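Local coordinates for tyrosine-protein phosphatase YwqE (Bacillus subtilis, PDB 3QY7), which removes phosphate from tyrosine residues of proteins such as YwqD, YwqF and Ssb, as a manganese-dependent phosphatase with a PHP-like TIM-barrel fold, at residues 22-30 against 65-73. Residues are numbered along the deposited sequence; the frame is centred on the assembly and turned at random.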
ATOM      1  N   SER A  22     -13.882  12.239   1.962  1.00 14.31           N
ATOM      2  CA  SER A  22     -13.844  10.894   1.371  1.00 13.83           C
ATOM      3  C   SER A  22     -14.398  10.910  -0.058  1.00 13.80           C
ATOM      4  O   SER A  22     -13.823  10.307  -0.981  1.00 13.11           O
ATOM      5  CB  SER A  22     -14.641   9.881   2.215  1.00 13.35           C
ATOM      6  OG  SER A  22     -14.205   9.817   3.566  1.00 13.50           O
ATOM      7  N   ILE A  23     -15.516  11.610  -0.225  1.00 13.48           N
ATOM      8  CA  ILE A  23     -16.194  11.729  -1.506  1.00 14.21           C
ATOM      9  C   ILE A  23     -15.334  12.479  -2.532  1.00 13.86           C
ATOM     10  O   ILE A  23     -15.269  12.087  -3.704  1.00 14.05           O
ATOM     11  CB  ILE A  23     -17.562  12.422  -1.326  1.00 14.02           C
ATOM     12  CG1 ILE A  23     -18.522  11.514  -0.552  1.00 15.69           C
ATOM     13  CG2 ILE A  23     -18.165  12.815  -2.678  1.00 16.42           C
ATOM     14  CD1 ILE A  23     -19.717  12.278  -0.065  1.00 19.17           C
ATOM     15  N   GLU A  24     -14.660  13.544  -2.094  1.00 14.53           N
ATOM     16  CA  GLU A  24     -13.746  14.269  -2.994  1.00 14.68           C
ATOM     17  C   GLU A  24     -12.578  13.396  -3.436  1.00 13.70           C
ATOM     18  O   GLU A  24     -12.166  13.430  -4.605  1.00 13.97           O
ATOM     19  CB  GLU A  24     -13.240  15.559  -2.356  1.00 15.51           C
ATOM     20  CG  GLU A  24     -14.337  16.571  -2.074  1.00 19.54           C
ATOM     21  CD  GLU A  24     -15.124  16.924  -3.318  1.00 25.17           C
ATOM     22  OE1 GLU A  24     -14.542  17.560  -4.223  1.00 29.04           O
ATOM     23  OE2 GLU A  24     -16.314  16.544  -3.399  1.00 29.04           O
ATOM     24  N   MET A  25     -12.055  12.607  -2.500  1.00 13.61           N
ATOM     25  CA  MET A  25     -10.985  11.678  -2.833  1.00 12.57           C
ATOM     26  C   MET A  25     -11.482  10.630  -3.808  1.00 12.55           C
ATOM     27  O   MET A  25     -10.775  10.285  -4.755  1.00 13.09           O
ATOM     28  CB  MET A  25     -10.407  11.021  -1.573  1.00 12.09           C
ATOM     29  CG  MET A  25      -9.666  12.011  -0.677  1.00 12.48           C
ATOM     30  SD  MET A  25      -9.194  11.308   0.922  1.00 13.22           S
ATOM     31  CE  MET A  25      -7.933  10.118   0.462  1.00 13.55           C
ATOM     32  N   ALA A  26     -12.696  10.122  -3.578  1.00 12.36           N
ATOM     33  CA  ALA A  26     -13.263   9.136  -4.488  1.00 12.30           C
ATOM     34  C   ALA A  26     -13.403   9.670  -5.927  1.00 12.45           C
ATOM     35  O   ALA A  26     -13.068   8.966  -6.885  1.00 12.43           O
ATOM     36  CB  ALA A  26     -14.583   8.651  -3.969  1.00 12.55           C
ATOM     37  N   ARG A  27     -13.873  10.914  -6.062  1.00 12.35           N
ATOM     38  CA  ARG A  27     -14.022  11.518  -7.385  1.00 13.48           C
ATOM     39  C   ARG A  27     -12.658  11.607  -8.075  1.00 12.79           C
ATOM     40  O   ARG A  27     -12.536  11.310  -9.270  1.00 13.58           O
ATOM     41  CB  ARG A  27     -14.690  12.899  -7.321  1.00 13.96           C
ATOM     42  CG  ARG A  27     -16.139  12.870  -6.891  1.00 18.42           C
ATOM     43  CD  ARG A  27     -16.859  14.184  -7.178  1.00 23.48           C
ATOM     44  NE  ARG A  27     -18.249  14.110  -6.724  1.00 27.43           N
ATOM     45  CZ  ARG A  27     -18.744  14.783  -5.686  1.00 29.40           C
ATOM     46  NH1 ARG A  27     -17.973  15.612  -4.986  1.00 29.94           N
ATOM     47  NH2 ARG A  27     -20.023  14.634  -5.349  1.00 30.89           N
ATOM     48  N   ALA A  28     -11.633  11.975  -7.309  1.00 12.29           N
ATOM     49  CA  ALA A  28     -10.275  12.070  -7.858  1.00 12.02           C
ATOM     50  C   ALA A  28      -9.766  10.707  -8.293  1.00 12.12           C
ATOM     51  O   ALA A  28      -9.151  10.575  -9.356  1.00 12.32           O
ATOM     52  CB  ALA A  28      -9.343  12.674  -6.858  1.00 11.44           C
ATOM     53  N   ALA A  29     -10.020   9.690  -7.464  1.00 11.56           N
ATOM     54  CA  ALA A  29      -9.653   8.316  -7.784  1.00 11.82           C
ATOM     55  C   ALA A  29     -10.261   7.883  -9.108  1.00 12.21           C
ATOM     56  O   ALA A  29      -9.576   7.330  -9.960  1.00 12.17           O
ATOM     57  CB  ALA A  29     -10.072   7.357  -6.648  1.00 11.39           C
ATOM     58  N   VAL A  30     -11.543   8.193  -9.300  1.00 12.54           N
ATOM     59  CA  VAL A  30     -12.238   7.796 -10.504  1.00 13.33           C
ATOM     60  C   VAL A  30     -11.621   8.501 -11.721  1.00 13.18           C
ATOM     61  O   VAL A  30     -11.418   7.871 -12.761  1.00 12.32           O
ATOM     62  CB  VAL A  30     -13.745   8.097 -10.393  1.00 12.87           C
ATOM     63  CG1 VAL A  30     -14.412   8.069 -11.754  1.00 13.41           C
ATOM     64  CG2 VAL A  30     -14.428   7.089  -9.453  1.00 12.26           C
ATOM     65  N   ARG A  65     -22.618   5.834   0.530  1.00 13.31           N
ATOM     66  CA  ARG A  65     -22.570   7.208   0.179  1.00 13.73           C
ATOM     67  C   ARG A  65     -22.113   7.439  -1.256  1.00 13.43           C
ATOM     68  O   ARG A  65     -22.560   8.321  -1.904  1.00 13.24           O
ATOM     69  CB  ARG A  65     -21.671   7.922   1.156  1.00 14.73           C
ATOM     70  CG  ARG A  65     -21.415   9.264   0.816  1.00 18.78           C
ATOM     71  CD  ARG A  65     -21.939  10.179   1.751  1.00 26.46           C
ATOM     72  NE  ARG A  65     -22.863  11.158   1.130  1.00 31.62           N
ATOM     73  CZ  ARG A  65     -22.731  12.463   1.242  1.00 33.68           C
ATOM     74  NH1 ARG A  65     -21.781  12.993   1.971  1.00 34.44           N
ATOM     75  NH2 ARG A  65     -23.577  13.238   0.665  1.00 35.25           N
ATOM     76  N   LEU A  66     -21.167   6.629  -1.687  1.00 12.78           N
ATOM     77  CA  LEU A  66     -20.704   6.722  -3.061  1.00 12.32           C
ATOM     78  C   LEU A  66     -21.850   6.411  -4.019  1.00 12.91           C
ATOM     79  O   LEU A  66     -21.974   7.050  -5.048  1.00 13.48           O
ATOM     80  CB  LEU A  66     -19.509   5.787  -3.311  1.00 12.74           C
ATOM     81  CG  LEU A  66     -18.254   6.175  -2.528  1.00 13.24           C
ATOM     82  CD1 LEU A  66     -17.220   5.049  -2.601  1.00 15.26           C
ATOM     83  CD2 LEU A  66     -17.677   7.534  -2.989  1.00 15.92           C
ATOM     84  N   ILE A  67     -22.699   5.441  -3.667  1.00 13.59           N
ATOM     85  CA  ILE A  67     -23.853   5.102  -4.495  1.00 14.06           C
ATOM     86  C   ILE A  67     -24.820   6.290  -4.502  1.00 14.76           C
ATOM     87  O   ILE A  67     -25.259   6.727  -5.554  1.00 14.55           O
ATOM     88  CB  ILE A  67     -24.541   3.801  -4.004  1.00 13.91           C
ATOM     89  CG1 ILE A  67     -23.656   2.589  -4.317  1.00 14.41           C
ATOM     90  CG2 ILE A  67     -25.879   3.614  -4.675  1.00 15.02           C
ATOM     91  CD1 ILE A  67     -24.033   1.335  -3.533  1.00 17.94           C
ATOM     92  N   LYS A  68     -25.065   6.863  -3.330  1.00 15.64           N
ATOM     93  CA  LYS A  68     -25.923   8.045  -3.215  1.00 16.36           C
ATOM     94  C   LYS A  68     -25.444   9.174  -4.132  1.00 16.09           C
ATOM     95  O   LYS A  68     -26.254   9.837  -4.802  1.00 17.57           O
ATOM     96  CB  LYS A  68     -25.961   8.512  -1.758  1.00 16.68           C
ATOM     97  CG  LYS A  68     -26.595   9.876  -1.521  1.00 19.74           C
ATOM     98  CD  LYS A  68     -26.374  10.302  -0.062  1.00 23.99           C
ATOM     99  CE  LYS A  68     -27.239  11.498   0.321  1.00 25.98           C
ATOM    100  NZ  LYS A  68     -26.753  12.144   1.582  1.00 28.62           N
ATOM    101  N   GLU A  69     -24.123   9.359  -4.194  1.00 15.64           N
ATOM    102  CA  GLU A  69     -23.517  10.418  -4.981  1.00 15.85           C
ATOM    103  C   GLU A  69     -23.232  10.046  -6.436  1.00 15.04           C
ATOM    104  O   GLU A  69     -22.643  10.839  -7.171  1.00 14.74           O
ATOM    105  CB  GLU A  69     -22.210  10.884  -4.312  1.00 16.42           C
ATOM    106  CG  GLU A  69     -22.346  11.435  -2.875  1.00 18.33           C
ATOM    107  CD  GLU A  69     -23.245  12.665  -2.749  1.00 24.02           C
ATOM    108  OE1 GLU A  69     -23.435  13.397  -3.746  1.00 26.07           O
ATOM    109  OE2 GLU A  69     -23.775  12.886  -1.637  1.00 26.32           O
ATOM    110  N   ASP A  70     -23.615   8.830  -6.833  1.00 14.11           N
ATOM    111  CA  ASP A  70     -23.416   8.330  -8.194  1.00 14.04           C
ATOM    112  C   ASP A  70     -21.946   8.265  -8.628  1.00 13.80           C
ATOM    113  O   ASP A  70     -21.604   8.569  -9.776  1.00 14.08           O
ATOM    114  CB  ASP A  70     -24.221   9.158  -9.207  1.00 14.25           C
ATOM    115  CG  ASP A  70     -24.528   8.379 -10.467  1.00 17.92           C
ATOM    116  OD1 ASP A  70     -24.781   7.162 -10.360  1.00 16.52           O
ATOM    117  OD2 ASP A  70     -24.479   8.961 -11.574  1.00 21.37           O
ATOM    118  N   ILE A  71     -21.094   7.852  -7.700  1.00 12.78           N
ATOM    119  CA  ILE A  71     -19.650   7.735  -7.956  1.00 12.48           C
ATOM    120  C   ILE A  71     -19.273   6.257  -8.137  1.00 12.46           C
ATOM    121  O   ILE A  71     -19.500   5.448  -7.234  1.00 11.61           O
ATOM    122  CB  ILE A  71     -18.825   8.377  -6.823  1.00 12.32           C
ATOM    123  CG1 ILE A  71     -19.188   9.865  -6.686  1.00 12.96           C
ATOM    124  CG2 ILE A  71     -17.305   8.156  -7.083  1.00 12.56           C
ATOM    125  CD1 ILE A  71     -18.702  10.525  -5.409  1.00 14.29           C
ATOM    126  N   PRO A  72     -18.703   5.890  -9.311  1.00 12.53           N
ATOM    127  CA  PRO A  72     -18.422   4.474  -9.594  1.00 12.88           C
ATOM    128  C   PRO A  72     -17.103   4.027  -8.954  1.00 13.16           C
ATOM    129  O   PRO A  72     -16.114   3.806  -9.638  1.00 13.52           O
ATOM    130  CB  PRO A  72     -18.350   4.437 -11.121  1.00 13.02           C
ATOM    131  CG  PRO A  72     -17.912   5.823 -11.504  1.00 12.47           C
ATOM    132  CD  PRO A  72     -18.387   6.763 -10.457  1.00 13.38           C
ATOM    133  N   LEU A  73     -17.109   3.913  -7.641  1.00 12.63           N
ATOM    134  CA  LEU A  73     -15.966   3.425  -6.908  1.00 12.81           C
ATOM    135  C   LEU A  73     -16.377   2.471  -5.803  1.00 12.96           C
ATOM    136  O   LEU A  73     -17.268   2.769  -5.101  1.00 14.33           O
ATOM    137  CB  LEU A  73     -15.195   4.569  -6.308  1.00 13.31           C
ATOM    138  CG  LEU A  73     -13.881   4.094  -5.691  1.00 15.69           C
ATOM    139  CD1 LEU A  73     -12.760   4.397  -6.467  1.00 18.68           C
ATOM    140  CD2 LEU A  73     -13.698   4.398  -4.271  1.00 18.11           C
TER
HETATM  141  O   HOH W   1     -21.113  13.033  -7.714  1.00 41.06           O
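Ile23 lies against two guanidinium groups, one from each segment. Its CG2 sits under one face of the Arg27 group, offset toward the rim, and its CD1 lies over one face of the Arg65 group. The contact lies on the outer layer of the PHP-like TIM barrel, where helix 19-31 meets the end of helix 52-68 and the turn leading into strand 74-76. Helix 52-68 ends in a Schellman motif with Asp70 at positive phi. The chain then turns back, and the first side-chain bond of Ile71 is directed at helix 19-31. CD1 of Ile71 lies 3.6 Å from Ile23 CG2 and also touches Arg27 CG. Its other branch, CG2, meets Val30 CG2 at 3.9 Å. Deeper in, Ala26 CB presses tightly on Leu66 CD2, 3.4 Å away. Ala29 CB touches Leu73 CD1 at 4.0 Å, and both residues also pack on Ile37 of the central parallel strand 36-38. Pro72 centres an inverse gamma turn, and its ring lies across Val30. On the polar side, Arg27 NH1 pairs with Glu24 OE2 within its own helix. Arg27 also makes a long salt bridge to Glu69, whose carboxylate plane stands 87° from the guanidinium. The Arg27 chain is extended from CG to NE, which brings the guanidinium out toward a bridging water. This water accepts from Arg27 NH2 at 3.1 Å and donates to Glu69 O at 2.7 Å.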